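Local coordinates for extracellular ligand-binding receptor (Desulfohalobium retbaense DSM 5692, PDB 5ERE), which probably senses small molecules outside the cell, holding ketoleucine in a periplasmic-binding-protein module and cytosine in a separate PAS-type (Cache-like) sensor module, at residues S34-V39 against T265-L270; R128-A133 against R177-L182; A204-T209 against N225-T230; I367-F372 against N392-Q397; D437-V442 against S452-T457. One frame throughout, in Å; residues are numbered along the deposited sequence.

Along the chain interactions 2 and 3 are nested inside the loop closed by interaction 1, and interactions 4 and 5 follow. Interactions 1 to 3 lie in the periplasmic-binding-protein region. Interactions 2 and 3 share one mixed sheet: strands 181-185 and 205-208 are neighbours in it, and their contact centres are about 12 Å apart. Interaction 1 sits in another part of this region, with its centre about 37 Å from that of interaction 3. Interactions 4 and 5 belong to the sensor domain, again with centres about 12 Å apart; there helix 362-374 packs on strand 449-457. Interaction 3 is near the ketoleucine and interaction 5 lines the cytosine pocket. Their centres are about 46 Å apart, so the two ligands sit in separate parts of the chain.

Interaction 1: residues S34-V39 against T265-L270; sequences SAFEIV and TLSRAL
The Phe-36 side chain overlaps one flank of helix 254-271, meeting Leu-270, Ser-267 and Leu-266. Leu-270 and Phe-36 cross at about a right angle. Methyl CD1 of Leu-270 does the touching, 3.6 Å from CD1 of the Phe-36 ring. It also rests near CB and CG of Phe-36. With CG between the backbone N and the carbonyl carbon (chi1 58°), the Phe-36 ring reaches toward the helix. Its far end meets Ser-267, where CE1 of Phe-36 comes 3.2 Å from OG of Ser-267. That hydroxyl is hydrogen-bonded to the carbonyl O of Cys-263, one turn earlier in the same helix. Leu-266 touches more loosely, with its CD2 4.4 Å from CZ of Phe-36. One residue before, Ala-35 points its methyl at the helix backbone. Its CB is 3.5 Å from the carbonyl O of Ser-267. The contact joins the loop just before edge strand 37-42 of the parallel five-stranded sheet to helix 254-271. Phe-36 also touches Val-4 of strand 3-8 and Leu-29 of helix 15-32. The join is therefore mainly apolar, and the one hydroxyl at its centre is satisfied within its own helix.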
# COMPACT_ATOMS: atom_id res chain seq x y z
N SER A 34 34.97 -2.48 -9.38
CA SER A 34 34.94 -3.94 -9.40
C SER A 34 35.38 -4.57 -8.08
O SER A 34 36.39 -5.28 -8.04
CB SER A 34 35.82 -4.47 -10.54
OG SER A 34 35.64 -3.70 -11.72
N ALA A 35 34.63 -4.31 -7.00
CA ALA A 35 34.91 -4.97 -5.71
C ALA A 35 34.73 -6.50 -5.79
O ALA A 35 35.17 -7.23 -4.91
CB ALA A 35 34.02 -4.40 -4.60
N PHE A 36 34.08 -6.99 -6.84
CA PHE A 36 33.94 -8.43 -7.03
C PHE A 36 33.85 -8.76 -8.52
O PHE A 36 33.60 -7.88 -9.34
CB PHE A 36 32.72 -8.96 -6.27
CG PHE A 36 31.41 -8.32 -6.67
CD1 PHE A 36 30.93 -7.18 -6.04
CD2 PHE A 36 30.66 -8.86 -7.67
CE1 PHE A 36 29.72 -6.59 -6.42
CE2 PHE A 36 29.43 -8.28 -8.05
CZ PHE A 36 28.96 -7.15 -7.41
N GLU A 37 34.11 -10.02 -8.86
CA GLU A 37 33.96 -10.51 -10.23
C GLU A 37 32.57 -11.15 -10.40
O GLU A 37 32.07 -11.80 -9.47
CB GLU A 37 35.05 -11.53 -10.57
CG GLU A 37 36.46 -11.08 -10.26
CD GLU A 37 37.22 -10.64 -11.49
OE1 GLU A 37 38.13 -11.38 -11.92
OE2 GLU A 37 36.90 -9.55 -12.02
N ILE A 38 31.98 -10.97 -11.57
CA ILE A 38 30.68 -11.54 -11.92
C ILE A 38 30.85 -12.71 -12.85
O ILE A 38 31.65 -12.63 -13.78
CB ILE A 38 29.75 -10.52 -12.60
CG1 ILE A 38 29.25 -9.49 -11.60
CG2 ILE A 38 28.55 -11.20 -13.22
CD1 ILE A 38 28.34 -10.03 -10.57
N VAL A 39 30.12 -13.80 -12.62
CA VAL A 39 29.91 -14.78 -13.68
C VAL A 39 28.38 -15.00 -13.85
O VAL A 39 27.62 -15.06 -12.89
CB VAL A 39 30.66 -16.10 -13.41
CG1 VAL A 39 32.17 -15.82 -13.24
CG2 VAL A 39 30.15 -16.81 -12.19
N THR A 265 25.32 -1.80 -3.67
CA THR A 265 25.32 -2.04 -2.24
C THR A 265 26.14 -3.29 -1.91
O THR A 265 26.82 -3.30 -0.90
CB THR A 265 23.89 -2.15 -1.71
OG1 THR A 265 23.19 -3.22 -2.37
CG2 THR A 265 23.18 -0.81 -1.96
N LEU A 266 26.09 -4.32 -2.75
CA LEU A 266 26.87 -5.52 -2.53
C LEU A 266 28.37 -5.25 -2.66
O LEU A 266 29.17 -5.83 -1.94
CB LEU A 266 26.47 -6.63 -3.49
CG LEU A 266 27.03 -8.03 -3.23
CD1 LEU A 266 26.61 -8.54 -1.86
CD2 LEU A 266 26.53 -9.01 -4.30
N SER A 267 28.73 -4.40 -3.62
CA SER A 267 30.10 -3.94 -3.77
C SER A 267 30.61 -3.33 -2.48
O SER A 267 31.72 -3.62 -2.05
CB SER A 267 30.23 -2.89 -4.87
OG SER A 267 30.31 -3.49 -6.13
N ARG A 268 29.78 -2.47 -1.88
CA ARG A 268 30.18 -1.75 -0.67
C ARG A 268 30.31 -2.79 0.45
O ARG A 268 31.28 -2.75 1.19
CB ARG A 268 29.18 -0.64 -0.29
CG ARG A 268 29.22 0.66 -1.15
CD ARG A 268 27.83 1.37 -1.34
NE ARG A 268 27.11 1.55 -0.08
CZ ARG A 268 25.80 1.83 0.05
NH1 ARG A 268 25.03 1.99 -1.01
NH2 ARG A 268 25.30 1.96 1.28
N ALA A 269 29.37 -3.75 0.53
CA ALA A 269 29.47 -4.82 1.54
C ALA A 269 30.75 -5.64 1.41
O ALA A 269 31.37 -5.97 2.40
CB ALA A 269 28.23 -5.77 1.49
N LEU A 270 31.15 -5.99 0.19
CA LEU A 270 32.30 -6.88 0.05
C LEU A 270 33.62 -6.12 0.32
O LEU A 270 34.56 -6.70 0.84
CB LEU A 270 32.27 -7.57 -1.32
CG LEU A 270 31.08 -8.55 -1.51
CD1 LEU A 270 30.98 -9.10 -2.94
CD2 LEU A 270 31.22 -9.69 -0.56

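Interaction 2: residues R128-A133 against R177-L182; sequences RIAVLA and RDSEAL
Ala-130 and Leu-182 form the close-packed part of this contact. CD1 of Leu-182 lies 3.8 Å from CB of Ala-130, and more loosely against CB of Leu-132. A chi1 of 178° sets CG of the leucine opposite its backbone N and turns this methyl toward the neighbouring strand. On the same face CB of Ser-179 is 3.6 Å from CB of Ala-130. Ile-174 of helix 168-175 covers Ala-130, Leu-132 and Leu-182. The backbones are parallel, with Ile-129 paired to Ala-181 and Ala-130 to Leu-182. Ala-130 N donates to Ala-181 O at 2.8 Å. Two amides grip the carbonyl O of Arg-128: Ala-181 N at 3.0 Å, nearly in line with the C=O, and Glu-180 N at 2.6 Å, tilted 30° from the carbonyl plane. Strands 129-134 and 181-185 are neighbours in the mixed sheet of the periplasmic-binding-protein fold. Helix 168-175 connects strand 154-160 to strand 181-185, and 129-134 lies between those two in the sheet. Only the outer side chains are loose, on the solvent side. Arg-128 bends at chi2 and chi3 and lays its CD 3.4 Å from the carbonyl O of Asp-178. Its guanidinium lies near the carboxylate of Asp-178, but NH1 of Arg-128 and OD2 of Asp-178 are 4.2 Å apart, beyond a salt bridge.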
# COMPACT_ATOMS: atom_id res chain seq x y z
N ARG A 128 -16.81 -7.13 -12.26
CA ARG A 128 -16.41 -8.33 -13.00
C ARG A 128 -14.92 -8.31 -13.36
O ARG A 128 -14.50 -7.55 -14.24
CB ARG A 128 -17.25 -8.50 -14.29
CG ARG A 128 -18.76 -8.43 -14.11
CD ARG A 128 -19.47 -9.45 -14.99
NE ARG A 128 -19.55 -10.73 -14.30
CZ ARG A 128 -19.82 -11.89 -14.88
NH1 ARG A 128 -20.05 -11.96 -16.18
NH2 ARG A 128 -19.87 -12.99 -14.14
N ILE A 129 -14.14 -9.20 -12.74
CA ILE A 129 -12.67 -9.22 -12.90
C ILE A 129 -12.12 -10.52 -13.48
O ILE A 129 -12.22 -11.57 -12.84
CB ILE A 129 -11.95 -8.99 -11.54
CG1 ILE A 129 -12.20 -7.59 -11.00
CG2 ILE A 129 -10.42 -9.24 -11.67
CD1 ILE A 129 -11.84 -7.41 -9.49
N ALA A 130 -11.47 -10.45 -14.64
CA ALA A 130 -10.77 -11.63 -15.17
C ALA A 130 -9.25 -11.49 -14.96
O ALA A 130 -8.70 -10.39 -15.04
CB ALA A 130 -11.10 -11.82 -16.64
N VAL A 131 -8.61 -12.63 -14.67
CA VAL A 131 -7.16 -12.71 -14.59
C VAL A 131 -6.62 -13.72 -15.60
O VAL A 131 -7.07 -14.86 -15.65
CB VAL A 131 -6.68 -13.13 -13.18
CG1 VAL A 131 -5.12 -12.90 -12.99
CG2 VAL A 131 -7.45 -12.39 -12.14
N LEU A 132 -5.67 -13.27 -16.41
CA LEU A 132 -4.82 -14.15 -17.20
C LEU A 132 -3.36 -14.03 -16.70
O LEU A 132 -2.76 -12.95 -16.83
CB LEU A 132 -4.91 -13.78 -18.68
CG LEU A 132 -4.17 -14.65 -19.71
CD1 LEU A 132 -4.46 -16.15 -19.53
CD2 LEU A 132 -4.57 -14.22 -21.10
N ALA A 133 -2.81 -15.12 -16.15
CA ALA A 133 -1.50 -15.07 -15.49
C ALA A 133 -0.51 -16.11 -16.01
O ALA A 133 -0.87 -17.26 -16.30
CB ALA A 133 -1.66 -15.24 -13.99
N ARG A 177 -17.15 -14.39 -20.04
CA ARG A 177 -17.57 -13.98 -18.70
C ARG A 177 -17.76 -12.49 -18.63
O ARG A 177 -17.99 -11.95 -17.54
CB ARG A 177 -16.57 -14.44 -17.66
CG ARG A 177 -16.14 -15.87 -17.79
CD ARG A 177 -16.93 -16.80 -16.91
NE ARG A 177 -16.26 -18.10 -16.86
CZ ARG A 177 -16.67 -19.21 -17.48
NH1 ARG A 177 -17.79 -19.23 -18.20
NH2 ARG A 177 -15.95 -20.32 -17.35
N ASP A 178 -17.64 -11.82 -19.78
CA ASP A 178 -17.97 -10.39 -19.90
C ASP A 178 -17.32 -9.58 -18.78
O ASP A 178 -18.00 -8.88 -18.02
CB ASP A 178 -19.48 -10.20 -19.88
CG ASP A 178 -20.19 -11.17 -20.82
OD1 ASP A 178 -20.13 -10.93 -22.04
OD2 ASP A 178 -20.76 -12.17 -20.34
N SER A 179 -16.00 -9.71 -18.67
CA SER A 179 -15.30 -9.09 -17.56
C SER A 179 -15.26 -7.59 -17.76
O SER A 179 -15.32 -7.09 -18.88
CB SER A 179 -13.89 -9.67 -17.42
OG SER A 179 -13.09 -9.35 -18.54
N GLU A 180 -15.17 -6.89 -16.64
CA GLU A 180 -15.06 -5.44 -16.60
C GLU A 180 -13.58 -5.01 -16.61
O GLU A 180 -13.19 -4.01 -17.21
CB GLU A 180 -15.76 -4.94 -15.35
CG GLU A 180 -16.74 -3.81 -15.55
CD GLU A 180 -17.58 -3.59 -14.32
OE1 GLU A 180 -17.26 -2.67 -13.53
OE2 GLU A 180 -18.54 -4.37 -14.12
N ALA A 181 -12.75 -5.78 -15.91
CA ALA A 181 -11.31 -5.54 -15.95
C ALA A 181 -10.60 -6.86 -16.18
O ALA A 181 -10.93 -7.88 -15.57
CB ALA A 181 -10.85 -4.86 -14.68
N LEU A 182 -9.62 -6.83 -17.09
CA LEU A 182 -8.76 -7.98 -17.33
C LEU A 182 -7.36 -7.73 -16.76
O LEU A 182 -6.61 -6.94 -17.31
CB LEU A 182 -8.64 -8.27 -18.82
CG LEU A 182 -7.72 -9.43 -19.25
CD1 LEU A 182 -8.02 -10.72 -18.51
CD2 LEU A 182 -7.79 -9.65 -20.77

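Interaction 3: residues A204-T209 against N225-T230; sequences AQLVGT and NGLVYT
Gln-205 reaches across to the turn before the second strand. Its NE2 donates to the carbonyl O of Gly-226 at 2.8 Å. The oxygen lies in the amide plane of Gln-205, whereas the nitrogen stands 45° out of the carbonyl plane of Gly-226. The chain leaves CB on the side of the carbonyl carbon (chi1 169°) and bends at chi2, which folds the amide back over its own strand. There NE2 of Gln-205 also donates to Leu-206 O, at 2.9 Å. Leu-206 O accepts a second bond, from Val-228 N. On the side-chain level Leu-206 and Leu-227 cross at about a right angle, with CB of Leu-206 3.6 Å from CD1 of Leu-227. Val-207 pairs with Val-228 in parallel register. These are neighbouring strands, 205-208 and 228-232, of the mixed sheet in the periplasmic-binding-protein fold, and two short helices lie in the connection. Leu-119 and Tyr-122 of helix 112-123 cover the face that carries Val-207 and Val-228. Gly-208 N donates to Val-228 O at 2.9 Å. Gly-208 O takes Thr-230 N and lies 3.0 Å from CB of Tyr-229. Tyr-229 OH is hydrogen-bonded to Gln-213. Thr-209 ends the segment with CB 4.1 Å from OG1 of Thr-230, a hydroxyl hydrogen-bonded to Glu-115.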
# COMPACT_ATOMS: atom_id res chain seq x y z
N ALA A 204 -12.72 -4.97 -22.13
CA ALA A 204 -12.42 -4.73 -20.72
C ALA A 204 -11.20 -3.82 -20.47
O ALA A 204 -10.28 -3.75 -21.27
CB ALA A 204 -12.21 -6.09 -20.00
N GLN A 205 -11.23 -3.09 -19.35
CA GLN A 205 -10.06 -2.31 -18.91
C GLN A 205 -8.90 -3.27 -18.63
O GLN A 205 -9.07 -4.22 -17.86
CB GLN A 205 -10.37 -1.50 -17.65
CG GLN A 205 -9.15 -0.88 -16.96
CD GLN A 205 -8.59 0.31 -17.71
OE1 GLN A 205 -9.33 1.23 -18.06
NE2 GLN A 205 -7.27 0.31 -17.96
N LEU A 206 -7.76 -3.04 -19.28
CA LEU A 206 -6.56 -3.83 -19.02
C LEU A 206 -5.83 -3.30 -17.78
O LEU A 206 -5.76 -2.09 -17.57
CB LEU A 206 -5.65 -3.81 -20.24
CG LEU A 206 -6.28 -4.34 -21.52
CD1 LEU A 206 -5.22 -4.35 -22.60
CD2 LEU A 206 -6.88 -5.73 -21.33
N VAL A 207 -5.30 -4.22 -16.97
CA VAL A 207 -4.66 -3.90 -15.70
C VAL A 207 -3.45 -4.81 -15.55
O VAL A 207 -3.52 -6.00 -15.86
CB VAL A 207 -5.62 -4.11 -14.51
CG1 VAL A 207 -4.94 -3.77 -13.18
CG2 VAL A 207 -6.92 -3.31 -14.69
N GLY A 208 -2.33 -4.26 -15.10
CA GLY A 208 -1.14 -5.07 -14.93
C GLY A 208 -0.36 -4.66 -13.70
O GLY A 208 -0.85 -3.87 -12.90
N THR A 209 0.83 -5.24 -13.57
CA THR A 209 1.65 -5.10 -12.36
C THR A 209 3.09 -4.75 -12.79
O THR A 209 3.37 -4.57 -13.99
CB THR A 209 1.62 -6.41 -11.50
OG1 THR A 209 2.24 -7.49 -12.20
CG2 THR A 209 0.16 -6.80 -11.13
N ASN A 225 -3.13 1.03 -24.98
CA ASN A 225 -3.38 2.39 -24.50
C ASN A 225 -4.48 2.42 -23.43
O ASN A 225 -5.55 1.85 -23.63
CB ASN A 225 -3.74 3.30 -25.68
CG ASN A 225 -4.03 4.74 -25.28
OD1 ASN A 225 -3.11 5.52 -25.00
ND2 ASN A 225 -5.30 5.11 -25.29
N GLY A 226 -4.19 3.06 -22.29
CA GLY A 226 -5.13 3.17 -21.18
C GLY A 226 -4.94 2.14 -20.07
O GLY A 226 -5.53 2.24 -19.01
N LEU A 227 -4.14 1.12 -20.35
CA LEU A 227 -3.84 0.06 -19.40
C LEU A 227 -3.27 0.65 -18.10
O LEU A 227 -2.36 1.45 -18.16
CB LEU A 227 -2.84 -0.92 -20.01
CG LEU A 227 -2.52 -2.16 -19.18
CD1 LEU A 227 -2.07 -3.25 -20.12
CD2 LEU A 227 -1.45 -1.93 -18.12
N VAL A 228 -3.81 0.26 -16.96
CA VAL A 228 -3.38 0.81 -15.66
C VAL A 228 -2.56 -0.26 -14.95
O VAL A 228 -2.92 -1.41 -14.98
CB VAL A 228 -4.59 1.25 -14.80
CG1 VAL A 228 -4.16 1.73 -13.40
CG2 VAL A 228 -5.36 2.37 -15.51
N TYR A 229 -1.45 0.10 -14.32
CA TYR A 229 -0.69 -0.91 -13.57
C TYR A 229 0.02 -0.33 -12.35
O TYR A 229 0.26 0.88 -12.26
CB TYR A 229 0.33 -1.59 -14.48
CG TYR A 229 1.32 -0.64 -15.08
CD1 TYR A 229 0.96 0.16 -16.15
CD2 TYR A 229 2.63 -0.51 -14.56
CE1 TYR A 229 1.84 1.06 -16.70
CE2 TYR A 229 3.51 0.37 -15.10
CZ TYR A 229 3.12 1.16 -16.18
OH TYR A 229 3.99 2.06 -16.73
N THR A 230 0.33 -1.20 -11.39
CA THR A 230 1.11 -0.79 -10.24
C THR A 230 2.59 -0.88 -10.57
O THR A 230 3.02 -1.75 -11.33
CB THR A 230 0.79 -1.62 -9.02
OG1 THR A 230 0.67 -3.00 -9.36
CG2 THR A 230 -0.49 -1.15 -8.40

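Interaction 4: residues I367-F372 against N392-Q397; sequences ILETLF and NVAPKQ
This is a helix-on-strand contact in the sensor domain: Leu-368, Glu-369 and Phe-372 of helix 362-374 lie against Ala-394 at the end of strand 390-394 and Pro-395 just after it. The axes of the short helix and strand segments approach to 7.4 Å. Phe-372 takes Pro-395 over one face of its ring. CD of Pro-395 sits 3.8 Å from the ring centroid and only 6° off the normal, a CH-pi contact. With chi1 at 179°, CG of Phe-372 points away from its own backbone N and the ring reaches the proline, which follows a cis peptide bond. Ala-394 fills the middle, its CB 3.7 Å from CB of Leu-368 and equally near CD of Glu-369. The strand is at an edge of the antiparallel sheet of this PAS-type, Cache-like domain, paired with strand 378-385. Leu-368 and Leu-371 also pack on Val-453 of strand 449-457, so the helix lies across several strands. At the other end CD1 of Leu-368 meets CG of Asn-392 at 3.8 Å. Glu-369 bends at chi2 toward the strand end. A water takes up the polar link: it donates to Glu-369 OE2 at 2.6 Å and accepts from Lys-396 N at 2.9 Å. Lys-396 NZ turns back instead to donate to Val-393 O at 3.0 Å, and lies 4.3 Å from Glu-369 OE2, beyond a salt bridge.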
# COMPACT_ATOMS: atom_id res chain seq x y z
N ILE A 367 -27.34 -0.42 27.91
CA ILE A 367 -27.39 0.33 26.66
C ILE A 367 -25.97 0.79 26.33
O ILE A 367 -25.48 0.58 25.22
CB ILE A 367 -28.40 1.47 26.78
CG1 ILE A 367 -29.81 0.85 26.87
CG2 ILE A 367 -28.30 2.45 25.62
CD1 ILE A 367 -30.91 1.79 27.35
N LEU A 368 -25.28 1.33 27.33
CA LEU A 368 -23.92 1.83 27.16
C LEU A 368 -22.95 0.72 26.78
O LEU A 368 -22.14 0.89 25.87
CB LEU A 368 -23.43 2.54 28.43
CG LEU A 368 -23.99 3.96 28.69
CD1 LEU A 368 -23.37 4.55 29.94
CD2 LEU A 368 -23.77 4.93 27.49
N GLU A 369 -23.05 -0.44 27.44
CA GLU A 369 -22.15 -1.53 27.17
C GLU A 369 -22.27 -2.03 25.75
O GLU A 369 -21.29 -2.42 25.14
CB GLU A 369 -22.43 -2.69 28.14
CG GLU A 369 -22.02 -2.36 29.55
CD GLU A 369 -20.56 -2.50 29.74
OE1 GLU A 369 -19.91 -2.95 28.79
OE2 GLU A 369 -20.05 -2.23 30.86
N THR A 370 -23.50 -2.09 25.27
CA THR A 370 -23.78 -2.50 23.89
C THR A 370 -23.28 -1.41 22.89
O THR A 370 -22.61 -1.70 21.91
CB THR A 370 -25.30 -2.74 23.71
OG1 THR A 370 -25.70 -3.85 24.54
CG2 THR A 370 -25.68 -3.03 22.26
N LEU A 371 -23.60 -0.16 23.17
CA LEU A 371 -23.17 0.97 22.30
C LEU A 371 -21.65 0.95 22.05
O LEU A 371 -21.17 1.14 20.93
CB LEU A 371 -23.58 2.30 22.93
CG LEU A 371 -23.19 3.56 22.13
CD1 LEU A 371 -23.88 3.61 20.78
CD2 LEU A 371 -23.55 4.75 22.95
N PHE A 372 -20.91 0.66 23.10
CA PHE A 372 -19.47 0.55 22.98
C PHE A 372 -19.06 -0.62 22.06
O PHE A 372 -18.17 -0.46 21.18
CB PHE A 372 -18.88 0.44 24.38
CG PHE A 372 -17.40 0.30 24.39
CD1 PHE A 372 -16.59 1.39 24.12
CD2 PHE A 372 -16.81 -0.92 24.67
CE1 PHE A 372 -15.25 1.24 24.05
CE2 PHE A 372 -15.43 -1.05 24.65
CZ PHE A 372 -14.65 0.01 24.35
N ASN A 392 -22.78 8.13 33.99
CA ASN A 392 -22.59 6.72 33.74
C ASN A 392 -21.57 6.54 32.61
O ASN A 392 -21.35 7.47 31.83
CB ASN A 392 -23.95 6.04 33.43
CG ASN A 392 -23.93 4.53 33.68
OD1 ASN A 392 -22.92 3.97 34.08
ND2 ASN A 392 -25.08 3.87 33.45
N VAL A 393 -20.93 5.38 32.55
CA VAL A 393 -19.90 5.10 31.54
C VAL A 393 -19.74 3.61 31.31
O VAL A 393 -19.84 2.83 32.25
CB VAL A 393 -18.53 5.68 31.96
CG1 VAL A 393 -18.03 5.05 33.28
CG2 VAL A 393 -17.48 5.48 30.84
N ALA A 394 -19.47 3.24 30.07
CA ALA A 394 -18.96 1.94 29.72
C ALA A 394 -17.77 2.12 28.78
O ALA A 394 -17.82 2.96 27.90
CB ALA A 394 -20.04 1.07 29.05
N PRO A 395 -16.72 1.30 28.93
CA PRO A 395 -16.44 0.26 29.93
C PRO A 395 -16.38 0.79 31.33
O PRO A 395 -15.99 1.94 31.54
CB PRO A 395 -15.07 -0.25 29.51
CG PRO A 395 -15.03 -0.01 28.08
CD PRO A 395 -15.65 1.34 27.93
N LYS A 396 -16.73 -0.06 32.29
CA LYS A 396 -16.78 0.37 33.67
C LYS A 396 -15.39 0.66 34.23
O LYS A 396 -15.27 1.31 35.26
CB LYS A 396 -17.53 -0.66 34.53
CG LYS A 396 -19.08 -0.56 34.41
CD LYS A 396 -19.60 0.85 34.82
CE LYS A 396 -21.13 1.03 34.76
NZ LYS A 396 -21.73 0.80 33.42
N GLN A 397 -14.32 0.21 33.58
CA GLN A 397 -12.98 0.57 34.07
C GLN A 397 -12.68 2.09 34.05
O GLN A 397 -11.72 2.56 34.67
CB GLN A 397 -11.90 -0.16 33.27
CG GLN A 397 -11.73 0.28 31.82
CD GLN A 397 -10.27 0.22 31.36
OE1 GLN A 397 -9.92 -0.53 30.44
NE2 GLN A 397 -9.41 1.00 32.00
O HOH W 1 -17.56 -2.77 31.58

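Interaction 5: residues D437-V442 against S452-T457; sequences DLEHPV and SVSVLT. With CYT (6-aminopyrimidin-2(1H)-one), chain C.
Ser-452 OG donates to Glu-439 OE1 at 2.6 Å, meeting the oxygen nearly along its C-O axis. A chi1 of 59° tucks the serine hydroxyl over its own main chain and aims it at the acid. Glu-439 bends at chi2, and its carboxylate leans over the second strand until OE2 of Glu-439 is 3.4 Å from CB of Ser-454. Further along the same face, Ser-454 OG points at Asp-437 OD1; the modelled 2.4 Å between these two oxygens is so short that the exact length is doubtful. The other carboxylate oxygen, Asp-437 OD2, is hydrogen-bonded to Gln-411. The strands form an antiparallel beta hairpin, 434-443 with 449-457, in the sheet of the PAS-type, Cache-like sensor domain. Leu-438 pairs with Val-455 and His-440 with Val-453, each a hydrogen-bonded pair with two backbone bonds. On this other face the side chains of Leu-438, His-440 and Val-455 touch helix 324-357, where His-440 NE2 is hydrogen-bonded to Asp-344. The acid-bearing face forms part of the cytosine pocket. Asp-437 OD2 approaches cytosine C6 at 3.2 Å, and Ser-454 OG lies 3.5 Å from cytosine C5. CD2 of Leu-456 packs 3.8 Å from cytosine N4. Gln-409, Val-430 and Glu-431 hydrogen-bond to the base.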
# COMPACT_ATOMS: atom_id res chain seq x y z
N ASP A 437 -15.83 13.82 20.42
CA ASP A 437 -17.05 13.35 21.08
C ASP A 437 -18.27 13.51 20.16
O ASP A 437 -18.51 14.60 19.63
CB ASP A 437 -17.25 14.17 22.37
CG ASP A 437 -18.46 13.72 23.20
OD1 ASP A 437 -18.89 12.56 23.08
OD2 ASP A 437 -18.99 14.53 23.99
N LEU A 438 -19.04 12.44 19.96
CA LEU A 438 -20.32 12.53 19.26
C LEU A 438 -21.44 12.32 20.26
O LEU A 438 -21.48 11.28 20.94
CB LEU A 438 -20.40 11.49 18.13
CG LEU A 438 -21.73 11.31 17.38
CD1 LEU A 438 -22.24 12.57 16.79
CD2 LEU A 438 -21.51 10.29 16.28
N GLU A 439 -22.32 13.32 20.40
CA GLU A 439 -23.42 13.24 21.38
C GLU A 439 -24.79 13.43 20.79
O GLU A 439 -25.00 14.26 19.90
CB GLU A 439 -23.24 14.28 22.48
CG GLU A 439 -21.91 14.21 23.22
CD GLU A 439 -22.03 14.19 24.76
OE1 GLU A 439 -23.15 14.04 25.31
OE2 GLU A 439 -20.97 14.28 25.44
N HIS A 440 -25.74 12.65 21.29
CA HIS A 440 -27.15 12.88 20.98
C HIS A 440 -27.90 13.22 22.26
O HIS A 440 -27.63 12.63 23.31
CB HIS A 440 -27.79 11.67 20.30
CG HIS A 440 -27.43 11.53 18.85
ND1 HIS A 440 -28.38 11.59 17.85
CD2 HIS A 440 -26.24 11.36 18.23
CE1 HIS A 440 -27.78 11.43 16.68
NE2 HIS A 440 -26.49 11.30 16.89
N PRO A 441 -28.86 14.15 22.16
CA PRO A 441 -29.71 14.43 23.31
C PRO A 441 -30.68 13.29 23.58
O PRO A 441 -31.06 12.54 22.68
CB PRO A 441 -30.47 15.69 22.89
CG PRO A 441 -30.57 15.57 21.40
CD PRO A 441 -29.28 14.91 20.96
N VAL A 442 -31.06 13.21 24.84
CA VAL A 442 -32.03 12.23 25.31
C VAL A 442 -33.25 12.89 25.90
O VAL A 442 -33.13 13.79 26.73
CB VAL A 442 -31.42 11.30 26.37
CG1 VAL A 442 -32.47 10.28 26.84
CG2 VAL A 442 -30.17 10.61 25.84
N SER A 452 -27.75 13.64 27.74
CA SER A 452 -27.19 13.21 26.46
C SER A 452 -26.40 11.93 26.59
O SER A 452 -25.96 11.57 27.68
CB SER A 452 -26.28 14.31 25.89
OG SER A 452 -25.22 14.61 26.79
N VAL A 453 -26.22 11.28 25.45
CA VAL A 453 -25.43 10.07 25.36
C VAL A 453 -24.33 10.29 24.34
O VAL A 453 -24.55 10.92 23.28
CB VAL A 453 -26.33 8.84 25.02
CG1 VAL A 453 -27.07 9.02 23.70
CG2 VAL A 453 -25.53 7.55 25.01
N SER A 454 -23.14 9.80 24.69
CA SER A 454 -21.87 10.09 23.99
C SER A 454 -21.05 8.87 23.53
O SER A 454 -21.02 7.83 24.22
CB SER A 454 -21.00 10.93 24.90
OG SER A 454 -19.62 10.88 24.56
N VAL A 455 -20.42 8.97 22.36
CA VAL A 455 -19.29 8.11 22.00
C VAL A 455 -18.09 9.03 21.88
O VAL A 455 -18.13 9.97 21.11
CB VAL A 455 -19.47 7.35 20.67
CG1 VAL A 455 -18.18 6.62 20.27
CG2 VAL A 455 -20.58 6.30 20.80
N LEU A 456 -17.06 8.74 22.67
CA LEU A 456 -15.77 9.38 22.55
C LEU A 456 -14.83 8.49 21.72
O LEU A 456 -14.65 7.31 22.02
CB LEU A 456 -15.20 9.66 23.96
CG LEU A 456 -13.72 10.01 24.04
CD1 LEU A 456 -13.43 11.31 23.34
CD2 LEU A 456 -13.25 10.07 25.52
N THR A 457 -14.24 9.04 20.66
CA THR A 457 -13.39 8.23 19.78
C THR A 457 -11.98 8.02 20.41
O THR A 457 -11.58 8.75 21.28
CB THR A 457 -13.24 8.86 18.38
OG1 THR A 457 -12.74 10.18 18.53
CG2 THR A 457 -14.58 8.92 17.66
N3 CYT C . -15.39 12.66 27.96
C4 CYT C . -16.41 11.98 27.44
N1 CYT C . -16.41 14.70 27.27
C2 CYT C . -15.35 14.02 27.89
O2 CYT C . -14.39 14.68 28.34
N4 CYT C . -16.38 10.62 27.55
C5 CYT C . -17.50 12.65 26.79
C6 CYT C . -17.47 13.99 26.73